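Group 3 allergen SMIPP-S Yv6023A04 (Sarcoptes scabiei type hominis, PDB 3H7O) has the fold of an S1-family serine protease but is an inactivated paralogue that has probably lost the endopeptidase activity of its relatives. Local coordinates at residues 59-62 with 63-66; 9-12 with 13-16; 100-103 with 104-107. The protein carries 3 engineered substitutions. All blocks are in the same frame, centred on the assembly; numbering follows the deposited sequence.

Contact 1 (59-62 with 63-66); sequences STNL and WEDP
Asn61 turns its side-chain amide forward onto the backbone N-H groups of Trp63 and Glu64, in an Asx turn. It lies in the loop between strands 54-57 and 68-78 of the first barrel of the trypsin-like fold. The carboxamide reaches the turn because CG stands anti to the backbone N (chi1 -180°), beside the carbonyl carbon. Asn61 OD1 then takes two amide N-H groups from opposite faces of its plane. Trp63 N lies 2.9 Å from OD1 of Asn61 and is tilted from the plane. Glu64 N is 2.8 Å from OD1 of Asn61, with a nearly straight N-H...O angle of 175°, yet it sits above the plane and not on a lone pair. The amide of Asn61 and the carboxylate of Glu64 cross with their planes 58° apart. The other end of this buried amide is satisfied as well: ND2 bonds to Asp141 OD1 and Pro137 O. The indole of Trp63, on the solvent side, stacks with the ring of His140.

The backbone closes the same loop. Asp65 N donates to Asn61 O at 2.9 Å, giving a single antiparallel hydrogen-bonded pair. Asp65 turns its carboxylate back toward residues 59-62, and its side chain crosses that of Thr60. Thr60 N meets OD2 of Asp65 on its anti side at 3.1 Å. Next to it, the hydroxyl of Ser59 binds the neighbouring carbonyl, with OG 2.8 Å from Asp65 O.

Contact 2 (9-12 with 13-16); sequences KQVP and WTVA
Val11 and Thr14 close a type I beta turn, and Trp13 folds its indole back over the same turn. The turn leads into strand 14-19, one of the strands of the first barrel in this trypsin-like fold. The tight side combines a ring face with a carbonyl oxygen.

Trp13 places CG between its own backbone N and carbonyl carbon (chi1 44°), which turns the indole back over the residues before it. Val11 CA and Pro12 CD both lie over one face of the six-membered ring, each offset toward the rim. Both make CH-pi contacts, with Val11 CA 4.0 Å from the ring centroid and 20° off the normal. Pro12 CD also packs 3.7 Å from Trp13 CZ3. At the benzo end, Val11 CG1 touches Trp13 CZ2 at 3.9 Å, the two side chains crossing at about a right angle. Farther out in the fold, Pro186 and Val188 of strand 186-189 also touch the indole.

The side toward solvent is looser. Lys9 and Gln10 are exposed, and their side chains point away from the turn. Here Gln10 offers only backbone: its O lies 3.9 Å from Trp13 CH2, obliquely to the ring. The side chain of Lys9 instead packs against Leu104.

The polar half of the turn is buried and well supplied. Val11 O accepts two bonds from one residue. Thr14 N donates at 2.9 Å to Val11 O with an N-H...O angle of 158°. The Thr14 hydroxyl also bonds to Ser127 OG, which ties the turn to strand 123-128. That same hydroxyl donates to the turn carbonyl, with Thr14 OG1 2.8 Å from Val11 O.

Contact 3 (100-103 with 104-107); sequences KLDG and LKSK
Asp102 turns its carboxylate into the bend that follows, and OD1 gathers the backbone N-H groups of Leu104, Lys105 and Ser106. Leu104 N is 2.7 Å from OD1 of Asp102 and comes from above the carboxylate plane, 55° out of it. Ser106 N reaches OD1 of Asp102 at 3.0 Å from the opposite face, on the syn side. Lys105 N adds weak bonds to both oxygens, the shorter being 2.8 Å to OD1 of Asp102. Its side chain runs away from the turn and touches Glu58.

The carboxylate lies over these amides because CG of Asp102 sits between the backbone N and the carbonyl carbon (chi1 67°). In return Ser106 OG accepts a long bond, 3.3 Å, from Asp102 N. A weak backbone bond from Gly103 N to Ser106 O lies alongside. Gly103 takes a positive phi of 69° at the bend.

Outside this shell, Leu101 CD2 packs 3.9 Å from Ser106 CB, and both residues lean on Ile32 of strand 26-32. Ser106 OG also bonds to Glu58 OE2. That carboxylate lies close to OD2 of Asp102, and the like charges may be eased by the amides around OD1. The arrangement is an Asx turn, here at the surface in the linker between the two barrels of the trypsin-like fold.

Contact 2 is the buried one. Contact 1 is partly buried, and contact 3 lies at the surface. Contacts 1 and 3 share a chemistry: in each, an Asx side-chain oxygen collects backbone N-H groups in a loop. Contact 2 differs, since a backbone carbonyl is the acceptor and a tryptophan face supplies the packing. Contacts 1 and 3 are loops beside the first barrel, while contact 2 runs into one of its strands and its Trp13 reaches strand 186-189 of the other sheet. Leu62 CD2 packs on Ala16 CB at 3.7 Å, and Pro12 O lies 3.1 Å from Lys107 N, a probable hydrogen bond. Residues 9-16 thus touch both loops.

Contact 1 (59-62 with 63-66)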
# COMPACT_ATOMS: atom_id res chain seq x y z
N SER A 59 9.53 -8.34 7.28
CA SER A 59 8.75 -9.54 7.54
C SER A 59 8.36 -10.31 6.28
O SER A 59 7.70 -9.78 5.39
CB SER A 59 7.49 -9.20 8.37
OG SER A 59 6.69 -10.35 8.59
N THR A 60 8.74 -11.58 6.25
CA THR A 60 8.39 -12.46 5.14
C THR A 60 7.09 -13.21 5.44
O THR A 60 6.43 -13.73 4.54
CB THR A 60 9.57 -13.40 4.82
OG1 THR A 60 10.69 -12.61 4.43
CG2 THR A 60 9.23 -14.39 3.70
N ASN A 61 6.73 -13.24 6.73
CA ASN A 61 5.46 -13.77 7.19
C ASN A 61 5.14 -13.09 8.52
O ASN A 61 5.93 -13.17 9.46
CB ASN A 61 5.50 -15.29 7.34
CG ASN A 61 4.17 -15.87 7.82
OD1 ASN A 61 3.76 -15.65 8.97
ND2 ASN A 61 3.51 -16.63 6.96
N LEU A 62 3.98 -12.43 8.60
CA LEU A 62 3.64 -11.59 9.76
C LEU A 62 3.68 -12.33 11.10
O LEU A 62 3.94 -11.72 12.15
CB LEU A 62 2.29 -10.91 9.55
CG LEU A 62 2.18 -9.91 8.39
CD1 LEU A 62 0.83 -9.21 8.40
CD2 LEU A 62 3.32 -8.89 8.43
N TRP A 63 3.43 -13.64 11.06
CA TRP A 63 3.49 -14.49 12.25
C TRP A 63 4.84 -15.18 12.40
O TRP A 63 5.49 -15.07 13.45
CB TRP A 63 2.39 -15.55 12.21
CG TRP A 63 0.99 -15.04 12.38
CD1 TRP A 63 0.61 -13.76 12.69
CD2 TRP A 63 -0.21 -15.81 12.31
NE1 TRP A 63 -0.76 -13.69 12.78
CE2 TRP A 63 -1.29 -14.93 12.56
CE3 TRP A 63 -0.49 -17.16 12.05
CZ2 TRP A 63 -2.62 -15.36 12.55
CZ3 TRP A 63 -1.81 -17.58 12.04
CH2 TRP A 63 -2.86 -16.68 12.29
N GLU A 64 5.25 -15.90 11.36
CA GLU A 64 6.38 -16.84 11.43
C GLU A 64 7.76 -16.21 11.25
O GLU A 64 8.75 -16.73 11.75
CB GLU A 64 6.19 -17.96 10.42
CG GLU A 64 4.95 -18.80 10.69
CD GLU A 64 4.86 -20.02 9.82
OE1 GLU A 64 4.86 -19.88 8.57
OE2 GLU A 64 4.78 -21.13 10.38
N ASP A 65 7.82 -15.10 10.51
CA ASP A 65 9.05 -14.32 10.39
C ASP A 65 8.68 -12.87 10.65
O ASP A 65 8.61 -12.07 9.71
CB ASP A 65 9.69 -14.50 9.00
CG ASP A 65 10.97 -13.68 8.84
OD1 ASP A 65 11.87 -13.79 9.70
OD2 ASP A 65 11.08 -12.91 7.85
N PRO A 66 8.41 -12.52 11.93
CA PRO A 66 7.75 -11.25 12.24
C PRO A 66 8.59 -9.99 12.01
O PRO A 66 8.04 -8.88 12.00
CB PRO A 66 7.42 -11.39 13.73
CG PRO A 66 8.45 -12.32 14.25
CD PRO A 66 8.70 -13.31 13.14

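Contact 2 (9-12 with 13-16)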
# COMPACT_ATOMS: atom_id res chain seq x y z
N LYS A 9 13.43 -9.44 1.19
CA LYS A 9 14.61 -8.86 0.55
C LYS A 9 14.40 -8.51 -0.94
O LYS A 9 15.18 -7.74 -1.51
CB LYS A 9 15.84 -9.76 0.75
CG LYS A 9 16.40 -9.66 2.17
CD LYS A 9 17.76 -10.33 2.32
CE LYS A 9 18.87 -9.62 1.53
NZ LYS A 9 19.03 -8.17 1.84
N GLN A 10 13.35 -9.07 -1.54
CA GLN A 10 12.96 -8.74 -2.92
C GLN A 10 12.20 -7.42 -2.98
O GLN A 10 12.31 -6.68 -3.96
CB GLN A 10 12.10 -9.85 -3.52
CG GLN A 10 12.83 -11.16 -3.74
CD GLN A 10 13.92 -11.06 -4.79
OE1 GLN A 10 15.11 -11.13 -4.47
NE2 GLN A 10 13.53 -10.88 -6.05
N VAL A 11 11.42 -7.14 -1.94
CA VAL A 11 10.59 -5.93 -1.86
C VAL A 11 10.75 -5.26 -0.49
O VAL A 11 9.78 -5.11 0.25
CB VAL A 11 9.10 -6.26 -2.18
CG1 VAL A 11 8.91 -6.54 -3.67
CG2 VAL A 11 8.60 -7.45 -1.36
N PRO A 12 11.99 -4.83 -0.15
CA PRO A 12 12.34 -4.41 1.21
C PRO A 12 11.68 -3.13 1.71
O PRO A 12 11.82 -2.78 2.89
CB PRO A 12 13.86 -4.23 1.14
CG PRO A 12 14.13 -3.92 -0.28
CD PRO A 12 13.15 -4.72 -1.07
N TRP A 13 10.96 -2.44 0.83
CA TRP A 13 10.17 -1.26 1.18
C TRP A 13 8.80 -1.62 1.74
O TRP A 13 8.08 -0.75 2.22
CB TRP A 13 9.99 -0.37 -0.06
CG TRP A 13 9.65 -1.18 -1.27
CD1 TRP A 13 8.42 -1.66 -1.61
CD2 TRP A 13 10.56 -1.64 -2.27
NE1 TRP A 13 8.50 -2.38 -2.78
CE2 TRP A 13 9.80 -2.39 -3.20
CE3 TRP A 13 11.94 -1.49 -2.48
CZ2 TRP A 13 10.38 -2.98 -4.33
CZ3 TRP A 13 12.51 -2.08 -3.60
CH2 TRP A 13 11.73 -2.82 -4.51
N THR A 14 8.43 -2.90 1.65
CA THR A 14 7.10 -3.35 2.04
C THR A 14 6.98 -3.43 3.55
O THR A 14 7.87 -3.95 4.24
CB THR A 14 6.75 -4.74 1.42
OG1 THR A 14 7.03 -4.73 0.01
CG2 THR A 14 5.28 -5.09 1.63
N VAL A 15 5.87 -2.91 4.08
CA VAL A 15 5.56 -3.04 5.50
C VAL A 15 4.10 -3.42 5.68
O VAL A 15 3.30 -3.32 4.74
CB VAL A 15 5.88 -1.74 6.32
CG1 VAL A 15 7.31 -1.30 6.13
CG2 VAL A 15 4.92 -0.61 5.97
N ALA A 16 3.76 -3.88 6.88
CA ALA A 16 2.38 -4.01 7.31
C ALA A 16 2.05 -2.88 8.27
O ALA A 16 2.82 -2.60 9.20
CB ALA A 16 2.15 -5.36 7.98

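Contact 3 (100-103 with 104-107)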
# COMPACT_ATOMS: atom_id res chain seq x y z
N LYS A 100 14.44 1.04 12.11
CA LYS A 100 15.82 0.58 12.09
C LYS A 100 16.15 -0.04 10.73
O LYS A 100 16.24 -1.27 10.59
CB LYS A 100 16.08 -0.44 13.21
CG LYS A 100 15.97 0.13 14.62
CD LYS A 100 16.42 -0.89 15.66
CE LYS A 100 17.94 -1.03 15.71
NZ LYS A 100 18.39 -1.77 16.92
N LEU A 101 16.34 0.82 9.73
CA LEU A 101 16.62 0.37 8.37
C LEU A 101 18.01 -0.25 8.29
O LEU A 101 18.99 0.32 8.79
CB LEU A 101 16.48 1.52 7.37
CG LEU A 101 15.18 2.33 7.36
CD1 LEU A 101 15.27 3.45 6.33
CD2 LEU A 101 13.97 1.45 7.10
N ASP A 102 18.09 -1.43 7.68
CA ASP A 102 19.36 -2.13 7.53
C ASP A 102 19.82 -2.12 6.07
O ASP A 102 20.88 -2.67 5.76
CB ASP A 102 19.25 -3.56 8.07
CG ASP A 102 18.31 -4.44 7.26
OD1 ASP A 102 17.69 -3.95 6.29
OD2 ASP A 102 18.20 -5.64 7.58
N GLY A 103 19.02 -1.52 5.20
CA GLY A 103 19.30 -1.45 3.76
C GLY A 103 19.21 -2.78 3.04
O GLY A 103 19.61 -2.90 1.89
N LEU A 104 18.66 -3.78 3.73
CA LEU A 104 18.61 -5.16 3.24
C LEU A 104 17.18 -5.72 3.33
O LEU A 104 16.51 -5.93 2.32
CB LEU A 104 19.60 -6.03 4.02
CG LEU A 104 21.07 -5.61 4.04
CD1 LEU A 104 21.85 -6.29 5.17
CD2 LEU A 104 21.76 -5.85 2.70
N LYS A 105 16.72 -5.95 4.56
CA LYS A 105 15.34 -6.39 4.79
C LYS A 105 14.40 -5.19 4.82
O LYS A 105 13.20 -5.34 4.61
CB LYS A 105 15.23 -7.17 6.09
CG LYS A 105 15.92 -8.53 6.09
CD LYS A 105 15.77 -9.18 7.46
CE LYS A 105 16.09 -10.65 7.43
NZ LYS A 105 15.55 -11.34 8.63
N SER A 106 14.96 -4.01 5.09
CA SER A 106 14.19 -2.77 5.12
C SER A 106 14.95 -1.65 4.42
O SER A 106 16.07 -1.29 4.81
CB SER A 106 13.81 -2.39 6.55
OG SER A 106 14.96 -2.36 7.39
N LYS A 107 14.32 -1.10 3.39
CA LYS A 107 14.96 -0.13 2.51
C LYS A 107 13.87 0.78 1.96
O LYS A 107 12.78 0.30 1.65
CB LYS A 107 15.67 -0.87 1.37
CG LYS A 107 16.63 -0.04 0.55
CD LYS A 107 17.24 -0.86 -0.58
CE LYS A 107 17.96 0.04 -1.57
NZ LYS A 107 18.85 -0.72 -2.48